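Local coordinates for protein probable glutaminase ybaS (Escherichia coli, PDB 1U60) that catalyses the hydrolysis of L-glutamine to L-glutamate and ammonium as a homotetrameric enzyme of the glutaminase family, whose fold is related to that of beta-lactamases, at residues Y29-L33 with E156-E161; N35-Q39 with F279-L283. One frame throughout, in Å; residues are numbered along the deposited sequence.

Interaction 1 (Y29-L33 with E156-E161)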
loop_
_atom_site.group_PDB
_atom_site.type_symbol
_atom_site.label_atom_id
_atom_site.label_comp_id
_atom_site.label_asym_id
_atom_site.label_seq_id
_atom_site.Cartn_x
_atom_site.Cartn_y
_atom_site.Cartn_z
ATOM N N TYR A 29 13.828 25.543 -3.592
ATOM C CA TYR A 29 15.250 25.261 -3.563
ATOM C C TYR A 29 15.944 25.668 -4.857
ATOM O O TYR A 29 17.160 25.762 -4.873
ATOM C CB TYR A 29 15.532 23.809 -3.203
ATOM C CG TYR A 29 14.959 22.837 -4.193
ATOM C CD1 TYR A 29 13.676 22.327 -4.042
ATOM C CD2 TYR A 29 15.698 22.441 -5.266
ATOM C CE1 TYR A 29 13.161 21.434 -4.967
ATOM C CE2 TYR A 29 15.183 21.558 -6.194
ATOM C CZ TYR A 29 13.927 21.083 -6.042
ATOM O OH TYR A 29 13.451 20.194 -6.982
ATOM N N ILE A 30 15.162 25.885 -5.923
ATOM C CA ILE A 30 15.649 26.519 -7.156
ATOM C C ILE A 30 14.663 27.630 -7.503
ATOM O O ILE A 30 13.483 27.517 -7.207
ATOM C CB ILE A 30 15.808 25.565 -8.349
ATOM C CG1 ILE A 30 14.546 24.719 -8.602
ATOM C CG2 ILE A 30 17.038 24.632 -8.153
ATOM C CD1 ILE A 30 14.548 24.074 -9.985
ATOM N N PRO A 31 15.144 28.720 -8.078
ATOM C CA PRO A 31 14.261 29.852 -8.389
ATOM C C PRO A 31 13.072 29.541 -9.289
ATOM O O PRO A 31 12.001 30.110 -9.070
ATOM C CB PRO A 31 15.214 30.853 -9.069
ATOM C CG PRO A 31 16.520 30.559 -8.468
ATOM C CD PRO A 31 16.563 29.056 -8.326
ATOM N N PHE A 32 13.243 28.682 -10.286
ATOM C CA PHE A 32 12.169 28.370 -11.188
ATOM C C PHE A 32 10.938 27.933 -10.381
ATOM O O PHE A 32 9.834 28.418 -10.643
ATOM C CB PHE A 32 12.566 27.254 -12.170
ATOM C CG PHE A 32 11.538 26.988 -13.232
ATOM C CD1 PHE A 32 11.567 27.662 -14.428
ATOM C CD2 PHE A 32 10.526 26.061 -13.018
ATOM C CE1 PHE A 32 10.626 27.396 -15.430
ATOM C CE2 PHE A 32 9.573 25.825 -13.975
ATOM C CZ PHE A 32 9.618 26.493 -15.198
ATOM N N LEU A 33 11.109 26.981 -9.463
ATOM C CA LEU A 33 9.981 26.490 -8.660
ATOM C C LEU A 33 9.439 27.583 -7.732
ATOM O O LEU A 33 8.234 27.694 -7.519
ATOM C CB LEU A 33 10.397 25.233 -7.898
ATOM C CG LEU A 33 10.691 24.027 -8.774
ATOM C CD1 LEU A 33 11.267 22.894 -7.927
ATOM C CD2 LEU A 33 9.406 23.550 -9.498
ATOM N N GLU A 156 16.328 25.583 -18.226
ATOM C CA GLU A 156 16.439 26.357 -17.007
ATOM C C GLU A 156 16.317 25.471 -15.779
ATOM O O GLU A 156 17.162 25.546 -14.867
ATOM C CB GLU A 156 15.398 27.471 -16.939
ATOM C CG GLU A 156 15.552 28.280 -15.653
ATOM C CD GLU A 156 14.633 29.479 -15.550
ATOM O OE1 GLU A 156 13.762 29.675 -16.424
ATOM O OE2 GLU A 156 14.772 30.163 -14.518
ATOM N N VAL A 157 15.298 24.607 -15.758
ATOM C CA VAL A 157 15.109 23.732 -14.579
ATOM C C VAL A 157 16.284 22.776 -14.453
ATOM O O VAL A 157 16.810 22.587 -13.356
ATOM C CB VAL A 157 13.816 22.932 -14.654
ATOM C CG1 VAL A 157 13.731 21.887 -13.524
ATOM C CG2 VAL A 157 12.626 23.877 -14.605
ATOM N N ASN A 158 16.655 22.133 -15.554
ATOM C CA ASN A 158 17.783 21.184 -15.585
ATOM C C ASN A 158 19.093 21.845 -15.109
ATOM O O ASN A 158 19.787 21.307 -14.261
ATOM C CB ASN A 158 17.964 20.573 -16.981
ATOM C CG ASN A 158 19.086 19.595 -17.038
ATOM O OD1 ASN A 158 20.078 19.803 -17.753
ATOM N ND2 ASN A 158 18.979 18.564 -16.269
ATOM N N GLN A 159 19.414 23.024 -15.631
ATOM C CA GLN A 159 20.637 23.705 -15.170
ATOM C C GLN A 159 20.626 24.010 -13.660
ATOM O O GLN A 159 21.658 23.825 -12.975
ATOM C CB GLN A 159 20.910 24.970 -16.014
ATOM C CG GLN A 159 22.417 25.271 -16.193
ATOM C CD GLN A 159 23.138 24.174 -17.020
ATOM O OE1 GLN A 159 22.979 24.094 -18.259
ATOM N NE2 GLN A 159 23.902 23.326 -16.339
ATOM N N SER A 160 19.480 24.432 -13.131
ATOM C CA SER A 160 19.324 24.698 -11.717
ATOM C C SER A 160 19.434 23.444 -10.859
ATOM O O SER A 160 20.113 23.420 -9.821
ATOM C CB SER A 160 17.973 25.382 -11.443
ATOM O OG SER A 160 17.990 26.693 -11.947
ATOM N N GLU A 161 18.748 22.391 -11.293
ATOM C CA GLU A 161 18.779 21.112 -10.571
ATOM C C GLU A 161 20.172 20.487 -10.582
ATOM O O GLU A 161 20.598 19.933 -9.575
ATOM C CB GLU A 161 17.775 20.150 -11.202
ATOM C CG GLU A 161 16.306 20.556 -10.947
ATOM C CD GLU A 161 15.782 20.111 -9.604
ATOM O OE1 GLU A 161 16.586 19.592 -8.788
ATOM O OE2 GLU A 161 14.569 20.321 -9.305
HETATM O O HOH W 1 15.807 28.022 -11.486
#

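Interaction 2 (N35-Q39 with F279-L283). With EDO (1,2-ethanediol), chain J.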
loop_
_atom_site.group_PDB
_atom_site.type_symbol
_atom_site.label_atom_id
_atom_site.label_comp_id
_atom_site.label_asym_id
_atom_site.label_seq_id
_atom_site.Cartn_x
_atom_site.Cartn_y
_atom_site.Cartn_z
ATOM N N ASN A 35 9.256 30.668 -8.167
ATOM C CA ASN A 35 8.688 31.762 -8.971
ATOM C C ASN A 35 7.414 31.355 -9.711
ATOM O O ASN A 35 6.747 32.177 -10.319
ATOM C CB ASN A 35 9.734 32.241 -9.989
ATOM C CG ASN A 35 10.892 33.003 -9.343
ATOM O OD1 ASN A 35 10.798 33.457 -8.200
ATOM N ND2 ASN A 35 12.015 33.131 -10.086
ATOM N N VAL A 36 7.041 30.073 -9.676
ATOM C CA VAL A 36 5.790 29.669 -10.338
ATOM C C VAL A 36 4.642 30.359 -9.612
ATOM O O VAL A 36 4.548 30.223 -8.404
ATOM C CB VAL A 36 5.557 28.118 -10.325
ATOM C CG1 VAL A 36 4.242 27.759 -11.043
ATOM C CG2 VAL A 36 6.691 27.403 -10.991
ATOM N N PRO A 37 3.756 31.082 -10.324
ATOM C CA PRO A 37 2.675 31.783 -9.627
ATOM C C PRO A 37 1.854 30.818 -8.784
ATOM O O PRO A 37 1.350 29.827 -9.305
ATOM C CB PRO A 37 1.863 32.417 -10.745
ATOM C CG PRO A 37 2.916 32.613 -11.901
ATOM C CD PRO A 37 3.778 31.378 -11.773
ATOM N N GLY A 38 1.725 31.122 -7.500
ATOM C CA GLY A 38 1.167 30.197 -6.520
ATOM C C GLY A 38 -0.323 29.939 -6.608
ATOM O O GLY A 38 -0.771 28.904 -6.114
ATOM N N GLN A 39 -1.067 30.824 -7.294
ATOM C CA GLN A 39 -2.496 30.677 -7.420
ATOM C C GLN A 39 -2.938 29.712 -8.537
ATOM O O GLN A 39 -4.121 29.410 -8.635
ATOM C CB GLN A 39 -3.183 32.045 -7.608
ATOM C CG GLN A 39 -3.172 32.671 -8.947
ATOM C CD GLN A 39 -1.812 33.120 -9.408
ATOM O OE1 GLN A 39 -0.873 33.288 -8.608
ATOM N NE2 GLN A 39 -1.692 33.323 -10.731
ATOM N N PHE A 279 -2.983 19.958 -10.284
ATOM C CA PHE A 279 -1.809 20.720 -10.071
ATOM C C PHE A 279 -2.130 21.967 -9.294
ATOM O O PHE A 279 -3.130 22.647 -9.573
ATOM C CB PHE A 279 -1.206 21.063 -11.441
ATOM C CG PHE A 279 -0.406 22.318 -11.484
ATOM C CD1 PHE A 279 0.832 22.396 -10.886
ATOM C CD2 PHE A 279 -0.866 23.408 -12.235
ATOM C CE1 PHE A 279 1.570 23.546 -10.958
ATOM C CE2 PHE A 279 -0.135 24.560 -12.339
ATOM C CZ PHE A 279 1.095 24.645 -11.707
ATOM N N SER A 280 -1.280 22.223 -8.298
ATOM C CA SER A 280 -1.108 23.556 -7.772
ATOM C C SER A 280 0.234 23.668 -7.033
ATOM O O SER A 280 0.578 22.741 -6.250
ATOM C CB SER A 280 -2.241 23.933 -6.831
ATOM O OG SER A 280 -2.200 25.371 -6.619
ATOM N N PRO A 281 1.006 24.740 -7.255
ATOM C CA PRO A 281 2.358 24.800 -6.690
ATOM C C PRO A 281 2.516 24.678 -5.168
ATOM O O PRO A 281 3.518 24.105 -4.791
ATOM C CB PRO A 281 2.882 26.162 -7.195
ATOM C CG PRO A 281 2.083 26.420 -8.508
ATOM C CD PRO A 281 0.753 25.874 -8.189
ATOM N N PRO A 282 1.643 25.228 -4.321
ATOM C CA PRO A 282 1.890 25.131 -2.870
ATOM C C PRO A 282 1.833 23.700 -2.341
ATOM O O PRO A 282 0.831 23.038 -2.549
ATOM C CB PRO A 282 0.817 26.032 -2.278
ATOM C CG PRO A 282 0.521 27.024 -3.377
ATOM C CD PRO A 282 0.497 26.104 -4.606
ATOM N N LEU A 283 2.899 23.283 -1.651
ATOM C CA LEU A 283 3.065 21.943 -1.128
ATOM C C LEU A 283 2.889 21.903 0.390
ATOM O O LEU A 283 3.226 22.856 1.084
ATOM C CB LEU A 283 4.438 21.394 -1.442
ATOM C CG LEU A 283 4.936 21.563 -2.857
ATOM C CD1 LEU A 283 6.380 21.144 -3.047
ATOM C CD2 LEU A 283 3.992 20.900 -3.913
HETATM C C1 EDO J . -1.936 33.552 -13.982
HETATM O O1 EDO J . -3.170 33.317 -13.335
HETATM C C2 EDO J . -0.799 33.434 -12.982
HETATM O O2 EDO J . 0.092 34.536 -13.021
#

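Interaction 1 (Y29-L33 with E156-E161)
Tyr29 and Glu161 make the one direct hydrogen bond between 29-33 and 156-161: the phenol OH of Tyr29 donates to OE2 of Glu161 at 2.6 Å, on the syn lone pair, the side facing the other carboxylate oxygen. The carboxylate lies at the edge of the tyrosine ring, its plane turned 66° from that of the ring. A bend in the Glu161 chain (chi2 -83°) turns the carboxylate toward the phenol.

A second polar link is indirect. One water accepts from the backbone N of Phe32 at 2.9 Å and lies 2.6 Å from OG of Ser160, joining the first turn of helix 31-34 to helix 155-162.

Apolar contacts lie between these links and beyond the water. Ile30, the N-cap residue of helix 31-34, lays its CG2 methyl against CB of Ser160 at 3.5 Å. Further along, CG2 of Val157 sits over one face of the Phe32 ring, a CH-pi contact of 3.5 Å to the centroid and only 16° from the ring normal.

The same ring also receives a carboxylate at its edge: OE1 of Glu156 lies in the ring plane, 3.6 Å from CD1 of Phe32, where the positive rim of an aromatic ring suits a carboxylate.

Glu161 is predicted to bind substrate, and Tyr29 also touches Val262, another predicted substrate-binding residue. With OE2 of Glu65 close to its own OE2, Glu161 has a like group beside it, and the phenol bond probably helps to orient the carboxylate within the predicted substrate-binding site.

Interaction 2 (N35-Q39 with F279-L283)
The carbonyl oxygen of Gly38 sits against two consecutive prolines, 3.4 Å from CD of Pro282 at the ring's edge and 4.0 Å from CD of Pro281. These are carbon contacts, and the oxygen also accepts a hydrogen bond from NH1 of Arg291, so that a backbone oxygen pressed on a Pro-Pro pair is held by an arginine as well. The same NH1 bonds OG of Ser280, a hydroxyl that also pairs with the carbonyl of Leu40, so one guanidinium nitrogen ties the two loops together from the helix 290-303 side. OG of Ser280 lies 3.8 Å from the Gly38 oxygen, both of them gathered round this nitrogen.

Pro281 is the centre of the apolar half. Its CG, at the tip of the ring, meets CG1 of Val36 and the carbonyl oxygen of Pro37, each at 3.6 Å, and the valine and proline side chains meet at about a right angle. Val36 holds CG1 anti to its own nitrogen (chi1 -179°), which sends that methyl toward the proline and, more distantly, to the edge of the Phe279 ring, 4.5 Å from CZ.

Two connections of the fold are brought side by side here: the one leading from helix 31-34 into strand 42-47, and the one leaving strand 274-279 for helix 290-303. Those strands are antiparallel neighbours in the five-stranded sheet, and Phe279, at the end of its strand, still pairs through its backbone with Ala42 while its ring stacks on Phe62. On the side of 35-39 away from Pro281 and Pro282, a 1,2-ethanediol, probably from the crystallisation liquor, lies beside Pro37; its placement is doubtful, because it runs too close to the Gln39 amide.

Overall arrangement
Interactions 1 and 2 have centres 15 Å apart and lie on the same side of the chain's centre. Residues 29-33 and 35-39 follow one another almost directly, on helix 31-34 and on the connection beyond it to strand 42-47. Their partners diverge: interaction 1 reaches helix 155-162, while interaction 2 reaches the exit of strand 274-279, so the two crossings alternate along the sequence in the order 29-33, 35-39, 156-161, 279-283. One short N-terminal run therefore bridges the helical part of the enzyme and the end of its five-stranded antiparallel sheet. Interaction 2 lies further from the predicted substrate site, with the Pro281 and Val262 side chains about 9 Å apart.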